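Local coordinates for protein smoothened (Xenopus laevis, PDB 5KZZ) that transduces Hedgehog signals as a Frizzled-family membrane receptor directly activated by cellular cholesterol, here represented by its extracellular cysteine-rich domain, at residues 15-20 against 43-48. Residues are numbered along the deposited sequence; the frame is centred on the assembly and turned at random.
Sequences TCEPLK and SSQDEV. With ZN (zinc ion), chain E.
The amide of Gln45 is held by its edges. Its NE2 gives both hydrogens within the amide plane: one to Glu17 OE1 at 2.7 Å, meeting the anti lone pair of a carboxylate turned 56° from the amide, the other nearly straight (174°) to Pro18 O at 2.9 Å. At the opposite end OE1 accepts from Lys20 N, 2.8 Å away and tilted out of the carbonyl plane. Lys20 CB lies off one face, 4.0 Å from Gln45 CD, while Leu19 CD2 lies on the other side of the plane but out beyond the oxygen end, 4.2 Å from Gln45 OE1. Three bonds to neighbouring residues therefore fix the amide's rotation and settle which end is nitrogen. In this Frizzled-type cysteine-rich domain they tie strand 17-18, paired with strand 33-34, and the residues just after it to the first turn of helix 45-55. Ser44 is the N-cap of that helix, its OG accepting from Glu47 N. A water adds a second link, donating to Glu17 OE1 and accepting from Gln45 N. Further along the surface, a zinc ion joins Lys20 NZ and Asp46 OD1, each 2.0 Å from the metal, with two waters as further ligands. The lysine chain runs extended until its last torsion (chi4 61°) bends NZ onto the zinc; a coordinating amine would be expected to be neutral.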
ATOM      1  N   THR A  15      13.332  -5.317  -8.467  1.00 24.92           N
ATOM      2  CA  THR A  15      13.351  -4.955  -9.869  1.00 25.21           C
ATOM      3  C   THR A  15      12.100  -4.142 -10.176  1.00 23.39           C
ATOM      4  O   THR A  15      10.997  -4.567  -9.854  1.00 25.25           O
ATOM      5  CB  THR A  15      13.435  -6.199 -10.766  1.00 28.71           C
ATOM      6  OG1 THR A  15      14.660  -6.885 -10.492  1.00 32.26           O
ATOM      7  CG2 THR A  15      13.390  -5.812 -12.240  1.00 30.20           C
ATOM      8  N   CYS A  16      12.273  -2.967 -10.770  1.00 21.53           N
ATOM      9  CA  CYS A  16      11.132  -2.124 -11.141  1.00 20.35           C
ATOM     10  C   CYS A  16      10.506  -2.548 -12.468  1.00 22.67           C
ATOM     11  O   CYS A  16      11.210  -2.853 -13.433  1.00 24.98           O
ATOM     12  CB  CYS A  16      11.548  -0.652 -11.235  1.00 22.09           C
ATOM     13  SG  CYS A  16      12.236   0.079  -9.740  1.00 25.54           S
ATOM     14  N   GLU A  17       9.182  -2.546 -12.531  1.00 19.26           N
ATOM     15  CA  GLU A  17       8.501  -2.810 -13.796  1.00 19.64           C
ATOM     16  C   GLU A  17       7.461  -1.721 -14.055  1.00 17.43           C
ATOM     17  O   GLU A  17       6.983  -1.080 -13.115  1.00 15.94           O
ATOM     18  CB  GLU A  17       7.867  -4.207 -13.797  1.00 26.74           C
ATOM     19  CG  GLU A  17       6.864  -4.480 -12.702  1.00 33.43           C
ATOM     20  CD  GLU A  17       6.460  -5.952 -12.656  1.00 40.19           C
ATOM     21  OE1 GLU A  17       5.312  -6.282 -13.010  1.00 37.21           O
ATOM     22  OE2 GLU A  17       7.305  -6.785 -12.270  1.00 48.42           O
ATOM     23  N   PRO A  18       7.140  -1.469 -15.331  1.00 17.24           N
ATOM     24  CA  PRO A  18       6.124  -0.456 -15.619  1.00 17.14           C
ATOM     25  C   PRO A  18       4.795  -0.817 -14.992  1.00 15.30           C
ATOM     26  O   PRO A  18       4.401  -1.989 -15.032  1.00 16.07           O
ATOM     27  CB  PRO A  18       6.011  -0.487 -17.147  1.00 20.93           C
ATOM     28  CG  PRO A  18       7.280  -1.045 -17.596  1.00 22.16           C
ATOM     29  CD  PRO A  18       7.678  -2.059 -16.569  1.00 20.65           C
ATOM     30  N   LEU A  19       4.104   0.180 -14.454  1.00 14.93           N
ATOM     31  CA  LEU A  19       2.765  -0.025 -13.911  1.00 14.29           C
ATOM     32  C   LEU A  19       1.821  -0.534 -14.965  1.00 14.70           C
ATOM     33  O   LEU A  19       1.764  -0.007 -16.073  1.00 16.58           O
ATOM     34  CB  LEU A  19       2.200   1.271 -13.341  1.00 13.03           C
ATOM     35  CG  LEU A  19       2.612   1.599 -11.910  1.00 13.55           C
ATOM     36  CD1 LEU A  19       2.412   3.092 -11.642  1.00 15.76           C
ATOM     37  CD2 LEU A  19       1.785   0.770 -10.948  1.00 16.43           C
ATOM     38  N   LYS A  20       1.061  -1.549 -14.596  1.00 13.99           N
ATOM     39  CA  LYS A  20       0.032  -2.087 -15.461  1.00 15.22           C
ATOM     40  C   LYS A  20      -1.060  -1.047 -15.703  1.00 15.85           C
ATOM     41  O   LYS A  20      -1.587  -0.946 -16.794  1.00 18.35           O
ATOM     42  CB  LYS A  20      -0.546  -3.358 -14.844  1.00 17.71           C
ATOM     43  CG  LYS A  20      -1.590  -4.053 -15.687  1.00 19.80           C
ATOM     44  CD  LYS A  20      -2.240  -5.180 -14.883  1.00 22.64           C
ATOM     45  CE  LYS A  20      -3.361  -5.826 -15.670  1.00 24.07           C
ATOM     46  NZ  LYS A  20      -2.855  -6.435 -16.949  1.00 23.32           N
ATOM     47  N   SER A  43       1.473 -12.288  -6.557  1.00 17.26           N
ATOM     48  CA  SER A  43       2.693 -12.701  -7.248  1.00 18.56           C
ATOM     49  C   SER A  43       2.892 -11.997  -8.585  1.00 16.83           C
ATOM     50  O   SER A  43       3.837 -12.300  -9.302  1.00 20.47           O
ATOM     51  CB  SER A  43       2.707 -14.214  -7.468  1.00 20.58           C
ATOM     52  OG  SER A  43       1.572 -14.597  -8.209  1.00 22.82           O
ATOM     53  N   SER A  44       2.018 -11.056  -8.914  1.00 14.74           N
ATOM     54  CA  SER A  44       2.105 -10.344 -10.187  1.00 14.54           C
ATOM     55  C   SER A  44       1.251  -9.099 -10.084  1.00 13.00           C
ATOM     56  O   SER A  44       0.402  -8.998  -9.198  1.00 12.46           O
ATOM     57  CB  SER A  44       1.606 -11.206 -11.349  1.00 16.48           C
ATOM     58  OG  SER A  44       0.207 -11.423 -11.207  1.00 16.22           O
ATOM     59  N   GLN A  45       1.418  -8.177 -11.024  1.00 12.56           N
ATOM     60  CA  GLN A  45       0.533  -7.018 -11.039  1.00 11.73           C
ATOM     61  C   GLN A  45      -0.895  -7.434 -11.387  1.00 11.71           C
ATOM     62  O   GLN A  45      -1.847  -6.786 -10.958  1.00 11.60           O
ATOM     63  CB  GLN A  45       1.032  -5.953 -12.011  1.00 12.19           C
ATOM     64  CG  GLN A  45       2.331  -5.305 -11.622  1.00 13.20           C
ATOM     65  CD  GLN A  45       2.607  -4.079 -12.452  1.00 13.36           C
ATOM     66  OE1 GLN A  45       1.855  -3.118 -12.403  1.00 14.41           O
ATOM     67  NE2 GLN A  45       3.672  -4.110 -13.238  1.00 16.26           N
ATOM     68  N   ASP A  46      -1.065  -8.520 -12.127  1.00 12.29           N
ATOM     69  CA  ASP A  46      -2.405  -9.039 -12.371  1.00 13.41           C
ATOM     70  C   ASP A  46      -3.090  -9.432 -11.069  1.00 13.17           C
ATOM     71  O   ASP A  46      -4.244  -9.072 -10.822  1.00 13.96           O
ATOM     72  CB  ASP A  46      -2.345 -10.242 -13.320  1.00 16.13           C
ATOM     73  CG  ASP A  46      -1.972  -9.851 -14.741  1.00 20.06           C
ATOM     74  OD1 ASP A  46      -2.101  -8.665 -15.110  1.00 21.40           O
ATOM     75  OD2 ASP A  46      -1.548 -10.740 -15.510  1.00 22.80           O
ATOM     76  N   GLU A  47      -2.372 -10.145 -10.208  1.00 13.50           N
ATOM     77  CA  GLU A  47      -2.932 -10.527  -8.913  0.71 13.16           C
ATOM     78  C   GLU A  47      -3.214  -9.305  -8.044  1.00 12.78           C
ATOM     79  O   GLU A  47      -4.233  -9.245  -7.365  1.00 13.41           O
ATOM     80  CB  GLU A  47      -1.989 -11.476  -8.167  0.71 16.55           C
ATOM     81  CG  GLU A  47      -1.982 -12.884  -8.677  0.71 22.11           C
ATOM     82  CD  GLU A  47      -1.754 -13.894  -7.573  0.71 26.41           C
ATOM     83  OE1 GLU A  47      -1.063 -13.586  -6.577  0.71 26.28           O
ATOM     84  OE2 GLU A  47      -2.288 -15.013  -7.702  0.71 26.77           O
ATOM     85  N   VAL A  48      -2.305  -8.329  -8.052  1.00 11.49           N
ATOM     86  CA  VAL A  48      -2.511  -7.089  -7.311  1.00 11.22           C
ATOM     87  C   VAL A  48      -3.848  -6.464  -7.704  1.00 11.00           C
ATOM     88  O   VAL A  48      -4.628  -6.054  -6.846  1.00 10.93           O
ATOM     89  CB  VAL A  48      -1.368  -6.082  -7.565  1.00 12.54           C
ATOM     90  CG1 VAL A  48      -1.810  -4.670  -7.196  1.00 12.06           C
ATOM     91  CG2 VAL A  48      -0.097  -6.512  -6.799  1.00 12.66           C
TER
HETATM   92 ZN    ZN E 204      -1.462  -7.920 -16.826  0.67 27.94          ZN
HETATM   93  O   HOH W   1       3.796  -8.363 -12.738  1.00 26.95           O
HETATM   94  O   HOH W   2      -2.584  -9.145 -18.589  1.00 35.86           O
HETATM   95  O   HOH W   3       0.565  -7.187 -16.323  1.00 38.67           O